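PDB 1YB4: tartronic semialdehyde reductase from Salmonella typhimurium, which catalyses the reversible reduction of tartronate semialdehyde (2-hydroxy-3-oxopropanoate) to (R)-glycerate, using NADH or NADPH as the hydride donor. Local coordinates for residues A206-F211 and R215-H220; N21-G26 and L42-V47. All blocks are in the same frame, centred on the assembly; numbering follows the deposited sequence.

Contact 1. Residues A206-F211 and R215-H220; sequences ALMGGF and RILEVH
Met208, a selenomethionine, and Leu217 reach past each other in opposite directions, so that they meet alongside rather than end on. The terminal methyl CE of Met208 lies 3.5 Å from CD2 of Leu217, while SE passes the same methyl at 4.1 Å. Two successive bends, chi2 67° and chi3 -81°, fold the Met208 chain over and bring its end closer to helix 215-225 than its CB bond alone would suggest. Leu217 answers with CG anti to the backbone N (chi1 171°), a setting that brings CD2 into contact with both Met208 CE and Leu207 CB, the latter at 3.9 Å. Here the chain turns from helix 200-207 into helix 215-225, a short helix-loop-helix connection in the helical C-terminal domain of the HIBADH-related family, and Leu217 also packs on Val186 of helix 167-195. At the more exposed side, SE of Met208 lies 4.2 Å from CA of Glu218. The Glu218 carboxylate turns to Arg215, with OE2 3.4 Å from NH1, and meets the guanidinium at its edge. One face of that guanidinium carries Val219 CG2, offset toward the rim. Arg215 also makes a cation-pi contact with Phe211 of the second subunit, and the reciprocal pair forms too.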
ATOM      1  N   ALA A 206      15.052  18.071 -15.852  1.00 35.56           N
ATOM      2  CA  ALA A 206      15.805  16.932 -16.358  1.00 38.08           C
ATOM      3  C   ALA A 206      14.884  15.799 -16.807  1.00 38.49           C
ATOM      4  O   ALA A 206      14.898  15.404 -17.977  1.00 37.65           O
ATOM      5  CB  ALA A 206      16.774  16.428 -15.293  1.00 35.35           C
ATOM      6  N   LEU A 207      14.081  15.292 -15.872  1.00 39.45           N
ATOM      7  CA  LEU A 207      13.169  14.186 -16.139  1.00 41.54           C
ATOM      8  C   LEU A 207      12.279  14.422 -17.339  1.00 42.83           C
ATOM      9  O   LEU A 207      11.689  13.494 -17.882  1.00 42.12           O
ATOM     10  CB  LEU A 207      12.312  13.907 -14.902  1.00 43.96           C
ATOM     11  CG  LEU A 207      12.949  13.116 -13.752  1.00 42.82           C
ATOM     12  CD1 LEU A 207      14.228  13.778 -13.279  1.00 42.31           C
ATOM     13  CD2 LEU A 207      11.962  13.029 -12.620  1.00 40.67           C
HETATM   14  N   MSE A 208      12.192  15.674 -17.756  1.00 48.09           N
HETATM   15  CA  MSE A 208      11.374  16.030 -18.899  1.00 51.87           C
HETATM   16  C   MSE A 208      11.900  15.377 -20.174  1.00 50.95           C
HETATM   17  O   MSE A 208      11.127  15.081 -21.087  1.00 50.52           O
HETATM   18  CB  MSE A 208      11.343  17.547 -19.079  1.00 58.01           C
HETATM   19  CG  MSE A 208      10.012  18.068 -19.590  1.00 65.41           C
HETATM   20 SE   MSE A 208       8.604  17.819 -18.279  1.00 78.40          SE
HETATM   21  CE  MSE A 208       8.178  15.965 -18.596  1.00 68.81           C
ATOM     22  N   GLY A 209      13.213  15.148 -20.230  1.00 50.02           N
ATOM     23  CA  GLY A 209      13.812  14.541 -21.409  1.00 51.97           C
ATOM     24  C   GLY A 209      14.251  13.097 -21.239  1.00 52.51           C
ATOM     25  O   GLY A 209      15.448  12.797 -21.279  1.00 54.26           O
ATOM     26  N   GLY A 210      13.279  12.204 -21.060  1.00 51.78           N
ATOM     27  CA  GLY A 210      13.575  10.795 -20.866  1.00 49.73           C
ATOM     28  C   GLY A 210      12.309   9.973 -20.695  1.00 48.00           C
ATOM     29  O   GLY A 210      11.290  10.276 -21.313  1.00 47.95           O
ATOM     30  N   PHE A 211      12.353   8.940 -19.860  1.00 45.12           N
ATOM     31  CA  PHE A 211      11.172   8.106 -19.667  1.00 44.97           C
ATOM     32  C   PHE A 211      10.217   8.515 -18.562  1.00 42.80           C
ATOM     33  O   PHE A 211       9.113   7.975 -18.464  1.00 40.54           O
ATOM     34  CB  PHE A 211      11.588   6.652 -19.502  1.00 46.20           C
ATOM     35  CG  PHE A 211      11.773   5.952 -20.810  1.00 49.38           C
ATOM     36  CD1 PHE A 211      10.780   5.132 -21.317  1.00 50.69           C
ATOM     37  CD2 PHE A 211      12.899   6.196 -21.587  1.00 49.69           C
ATOM     38  CE1 PHE A 211      10.900   4.568 -22.589  1.00 52.03           C
ATOM     39  CE2 PHE A 211      13.026   5.638 -22.854  1.00 50.37           C
ATOM     40  CZ  PHE A 211      12.021   4.824 -23.354  1.00 50.02           C
ATOM     41  N   ARG A 215       2.537  14.114 -19.239  1.00 35.46           N
ATOM     42  CA  ARG A 215       1.699  15.290 -19.401  1.00 35.69           C
ATOM     43  C   ARG A 215       1.400  15.848 -18.011  1.00 34.61           C
ATOM     44  O   ARG A 215       1.059  17.027 -17.864  1.00 34.92           O
ATOM     45  CB  ARG A 215       0.408  14.897 -20.111  1.00 39.51           C
ATOM     46  CG  ARG A 215      -0.548  16.029 -20.359  1.00 44.27           C
ATOM     47  CD  ARG A 215       0.093  17.168 -21.126  1.00 48.92           C
ATOM     48  NE  ARG A 215      -0.907  18.184 -21.438  1.00 53.18           N
ATOM     49  CZ  ARG A 215      -0.632  19.455 -21.712  1.00 56.53           C
ATOM     50  NH1 ARG A 215       0.629  19.889 -21.715  1.00 56.40           N
ATOM     51  NH2 ARG A 215      -1.623  20.296 -21.988  1.00 54.96           N
ATOM     52  N   ILE A 216       1.551  14.982 -17.002  1.00 31.87           N
ATOM     53  CA  ILE A 216       1.323  15.314 -15.593  1.00 30.14           C
ATOM     54  C   ILE A 216       2.516  16.031 -14.957  1.00 30.47           C
ATOM     55  O   ILE A 216       2.334  17.011 -14.233  1.00 30.30           O
ATOM     56  CB  ILE A 216       1.032  14.034 -14.756  1.00 31.43           C
ATOM     57  CG1 ILE A 216      -0.310  13.440 -15.175  1.00 31.67           C
ATOM     58  CG2 ILE A 216       1.046  14.359 -13.251  1.00 25.26           C
ATOM     59  CD1 ILE A 216      -1.459  14.362 -14.942  1.00 32.44           C
ATOM     60  N   LEU A 217       3.727  15.522 -15.189  1.00 27.60           N
ATOM     61  CA  LEU A 217       4.922  16.164 -14.651  1.00 28.16           C
ATOM     62  C   LEU A 217       5.058  17.560 -15.256  1.00 30.93           C
ATOM     63  O   LEU A 217       5.498  18.499 -14.605  1.00 29.69           O
ATOM     64  CB  LEU A 217       6.164  15.347 -14.998  1.00 27.54           C
ATOM     65  CG  LEU A 217       7.518  15.992 -14.692  1.00 25.85           C
ATOM     66  CD1 LEU A 217       7.669  16.181 -13.182  1.00 26.25           C
ATOM     67  CD2 LEU A 217       8.640  15.124 -15.255  1.00 17.80           C
ATOM     68  N   GLU A 218       4.671  17.689 -16.516  1.00 34.16           N
ATOM     69  CA  GLU A 218       4.759  18.971 -17.190  1.00 40.16           C
ATOM     70  C   GLU A 218       3.817  20.009 -16.592  1.00 41.24           C
ATOM     71  O   GLU A 218       4.258  21.068 -16.133  1.00 43.24           O
ATOM     72  CB  GLU A 218       4.442  18.809 -18.668  1.00 43.63           C
ATOM     73  CG  GLU A 218       4.748  20.042 -19.474  1.00 48.65           C
ATOM     74  CD  GLU A 218       4.188  19.950 -20.864  1.00 52.18           C
ATOM     75  OE1 GLU A 218       4.111  18.812 -21.392  1.00 51.95           O
ATOM     76  OE2 GLU A 218       3.837  21.014 -21.424  1.00 54.96           O
ATOM     77  N   VAL A 219       2.521  19.706 -16.607  1.00 39.98           N
ATOM     78  CA  VAL A 219       1.529  20.619 -16.071  1.00 40.21           C
ATOM     79  C   VAL A 219       1.452  20.589 -14.552  1.00 40.81           C
ATOM     80  O   VAL A 219       1.822  21.563 -13.894  1.00 42.02           O
ATOM     81  CB  VAL A 219       0.129  20.327 -16.645  1.00 43.30           C
ATOM     82  CG1 VAL A 219      -0.885  21.326 -16.067  1.00 42.57           C
ATOM     83  CG2 VAL A 219       0.156  20.427 -18.186  1.00 43.80           C
ATOM     84  N   HIS A 220       0.975  19.477 -13.997  1.00 40.20           N
ATOM     85  CA  HIS A 220       0.842  19.320 -12.552  1.00 37.62           C
ATOM     86  C   HIS A 220       2.147  19.493 -11.801  1.00 37.78           C
ATOM     87  O   HIS A 220       2.165  20.005 -10.675  1.00 36.88           O
ATOM     88  CB  HIS A 220       0.237  17.958 -12.239  1.00 40.39           C
ATOM     89  CG  HIS A 220      -1.085  17.740 -12.894  1.00 39.69           C
ATOM     90  ND1 HIS A 220      -1.210  17.505 -14.247  1.00 40.02           N
ATOM     91  CD2 HIS A 220      -2.345  17.815 -12.406  1.00 39.92           C
ATOM     92  CE1 HIS A 220      -2.493  17.449 -14.561  1.00 39.88           C
ATOM     93  NE2 HIS A 220      -3.203  17.635 -13.463  1.00 38.74           N
TER

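Contact 2. Residues N21-G26 and L42-V47; sequences NLARAG and LSLGAV
The carbonyl O of Ala23, whose methyl group meets Leu44 across the contact, accepts a hydrogen bond from Gly26 N at 3.1 Å. This bond belongs to the Schellman motif that finishes helix 15-24, with Gly26 at positive phi. A second Schellman motif closes helix 39-42: Gly45, again at positive phi, donates its backbone N-H to Leu42 O, N to O 3.3 Å. Leu44, just before Gly45 in this turn, points its side chain toward helix 15-24. It holds CG anti to its backbone N (chi1 -161°), which carries CD2 onto the last turn of that helix. Leu44 CD2 lies 3.8 Å from Ala23 CB, with Leu44 CG almost as near at 3.9 Å, and the same CD2 methyl comes within 3.8 Å of Arg24 N. Arg24 CB stands farther off, 4.3 Å from Leu44 CD2. The helix belongs to the Rossmann-type nucleotide-binding domain, and Leu44 meets it at its C-terminal end, away from the probable glycine-rich (GxGxxG) turn at its start. The Arg24 guanidinium makes a salt bridge, through NH2, to Glu40. No hydrogen bond joins the segments, so apolar packing of Leu44 on Ala23 and the Arg24 backbone holds them, while the charge pair separately ties helix 15-24 to helix 39-42.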
ATOM      1  N   ASN A  21     -23.903  25.112 -25.710  1.00 39.39           N
ATOM      2  CA  ASN A  21     -23.133  24.986 -26.940  1.00 40.68           C
ATOM      3  C   ASN A  21     -23.950  24.354 -28.072  1.00 39.02           C
ATOM      4  O   ASN A  21     -23.786  24.724 -29.229  1.00 37.75           O
ATOM      5  CB  ASN A  21     -21.864  24.161 -26.715  1.00 43.07           C
ATOM      6  CG  ASN A  21     -20.635  25.022 -26.592  1.00 46.43           C
ATOM      7  OD1 ASN A  21     -20.494  25.791 -25.646  1.00 47.75           O
ATOM      8  ND2 ASN A  21     -19.734  24.906 -27.561  1.00 50.89           N
ATOM      9  N   LEU A  22     -24.808  23.390 -27.746  1.00 36.74           N
ATOM     10  CA  LEU A  22     -25.634  22.744 -28.765  1.00 35.55           C
ATOM     11  C   LEU A  22     -26.694  23.732 -29.277  1.00 38.88           C
ATOM     12  O   LEU A  22     -26.975  23.802 -30.482  1.00 38.12           O
ATOM     13  CB  LEU A  22     -26.323  21.506 -28.189  1.00 30.74           C
ATOM     14  CG  LEU A  22     -25.440  20.297 -27.868  1.00 26.86           C
ATOM     15  CD1 LEU A  22     -26.279  19.254 -27.188  1.00 19.21           C
ATOM     16  CD2 LEU A  22     -24.827  19.727 -29.146  1.00 26.00           C
ATOM     17  N   ALA A  23     -27.267  24.501 -28.353  1.00 39.12           N
ATOM     18  CA  ALA A  23     -28.281  25.483 -28.699  1.00 39.07           C
ATOM     19  C   ALA A  23     -27.667  26.592 -29.550  1.00 40.18           C
ATOM     20  O   ALA A  23     -28.281  27.080 -30.501  1.00 40.32           O
ATOM     21  CB  ALA A  23     -28.892  26.054 -27.431  1.00 38.15           C
ATOM     22  N   ARG A  24     -26.441  26.969 -29.216  1.00 41.30           N
ATOM     23  CA  ARG A  24     -25.741  28.022 -29.936  1.00 44.21           C
ATOM     24  C   ARG A  24     -25.430  27.618 -31.370  1.00 46.31           C
ATOM     25  O   ARG A  24     -25.126  28.467 -32.200  1.00 48.52           O
ATOM     26  CB  ARG A  24     -24.432  28.373 -29.221  1.00 45.73           C
ATOM     27  CG  ARG A  24     -23.770  29.663 -29.694  1.00 46.19           C
ATOM     28  CD  ARG A  24     -23.889  30.740 -28.623  1.00 47.04           C
ATOM     29  NE  ARG A  24     -23.070  30.431 -27.458  1.00 46.49           N
ATOM     30  CZ  ARG A  24     -23.165  31.071 -26.300  1.00 47.13           C
ATOM     31  NH1 ARG A  24     -22.375  30.735 -25.280  1.00 47.64           N
ATOM     32  NH2 ARG A  24     -24.058  32.039 -26.160  1.00 41.38           N
ATOM     33  N   ALA A  25     -25.489  26.326 -31.668  1.00 47.12           N
ATOM     34  CA  ALA A  25     -25.197  25.873 -33.023  1.00 47.95           C
ATOM     35  C   ALA A  25     -26.447  25.792 -33.891  1.00 49.41           C
ATOM     36  O   ALA A  25     -26.381  25.333 -35.033  1.00 48.96           O
ATOM     37  CB  ALA A  25     -24.505  24.529 -32.992  1.00 47.55           C
ATOM     38  N   GLY A  26     -27.583  26.221 -33.346  1.00 51.45           N
ATOM     39  CA  GLY A  26     -28.821  26.207 -34.110  1.00 54.23           C
ATOM     40  C   GLY A  26     -29.813  25.105 -33.778  1.00 55.08           C
ATOM     41  O   GLY A  26     -30.962  25.138 -34.227  1.00 56.76           O
ATOM     42  N   LEU A  42     -32.169  29.379 -22.157  1.00 58.10           N
ATOM     43  CA  LEU A  42     -33.605  29.536 -22.301  1.00 58.01           C
ATOM     44  C   LEU A  42     -33.799  30.509 -23.456  1.00 59.22           C
ATOM     45  O   LEU A  42     -34.507  30.210 -24.417  1.00 61.41           O
ATOM     46  CB  LEU A  42     -34.243  30.083 -21.019  1.00 55.73           C
ATOM     47  CG  LEU A  42     -34.643  29.023 -19.986  1.00 55.87           C
ATOM     48  CD1 LEU A  42     -35.211  29.682 -18.744  1.00 54.87           C
ATOM     49  CD2 LEU A  42     -35.670  28.076 -20.599  1.00 56.48           C
ATOM     50  N   SER A  43     -33.131  31.656 -23.374  1.00 59.01           N
ATOM     51  CA  SER A  43     -33.227  32.679 -24.410  1.00 59.49           C
ATOM     52  C   SER A  43     -32.350  32.345 -25.610  1.00 58.48           C
ATOM     53  O   SER A  43     -31.746  33.237 -26.206  1.00 57.56           O
ATOM     54  CB  SER A  43     -32.792  34.036 -23.855  1.00 62.56           C
ATOM     55  OG  SER A  43     -31.376  34.101 -23.741  1.00 61.89           O
ATOM     56  N   LEU A  44     -32.279  31.066 -25.962  1.00 57.75           N
ATOM     57  CA  LEU A  44     -31.458  30.630 -27.084  1.00 54.91           C
ATOM     58  C   LEU A  44     -32.203  29.540 -27.838  1.00 55.67           C
ATOM     59  O   LEU A  44     -31.694  28.995 -28.818  1.00 55.43           O
ATOM     60  CB  LEU A  44     -30.105  30.111 -26.573  1.00 54.23           C
ATOM     61  CG  LEU A  44     -28.890  29.992 -27.504  1.00 51.99           C
ATOM     62  CD1 LEU A  44     -28.591  31.321 -28.154  1.00 52.09           C
ATOM     63  CD2 LEU A  44     -27.677  29.536 -26.706  1.00 52.75           C
ATOM     64  N   GLY A  45     -33.413  29.226 -27.370  1.00 56.44           N
ATOM     65  CA  GLY A  45     -34.224  28.216 -28.031  1.00 57.35           C
ATOM     66  C   GLY A  45     -34.656  27.047 -27.167  1.00 57.89           C
ATOM     67  O   GLY A  45     -35.724  26.461 -27.372  1.00 58.87           O
ATOM     68  N   ALA A  46     -33.819  26.696 -26.202  1.00 57.06           N
ATOM     69  CA  ALA A  46     -34.119  25.592 -25.317  1.00 55.07           C
ATOM     70  C   ALA A  46     -35.476  25.792 -24.661  1.00 54.49           C
ATOM     71  O   ALA A  46     -35.808  26.880 -24.185  1.00 52.53           O
ATOM     72  CB  ALA A  46     -33.027  25.461 -24.252  1.00 55.12           C
ATOM     73  N   VAL A  47     -36.258  24.721 -24.660  1.00 55.98           N
ATOM     74  CA  VAL A  47     -37.582  24.709 -24.064  1.00 56.68           C
ATOM     75  C   VAL A  47     -37.489  23.909 -22.777  1.00 58.64           C
ATOM     76  O   VAL A  47     -37.395  22.683 -22.821  1.00 57.42           O
ATOM     77  CB  VAL A  47     -38.601  24.014 -24.987  1.00 54.67           C
ATOM     78  CG1 VAL A  47     -39.986  24.113 -24.391  1.00 51.28           C
ATOM     79  CG2 VAL A  47     -38.561  24.625 -26.376  1.00 54.31           C
TER

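Following the chain from the N terminus, contact 2 comes first. It closes a loop of 15 residues, containing strand 28-31 and most of helix 39-42, and so links the end of the first Rossmann helix to the turn that follows the edge strand and its short helix. The chain then builds the remainder of the nucleotide-binding domain and runs through the long helix 167-195 before contact 1 closes a loop of only three residues between helices 200-207 and 215-225. The two lie in series, neither nested nor crossing, with centres about 41 Å apart and nearest atoms about 20 Å apart. Contact 2 is untouched by other subunits of the assembly, whereas contact 1 borders a second subunit.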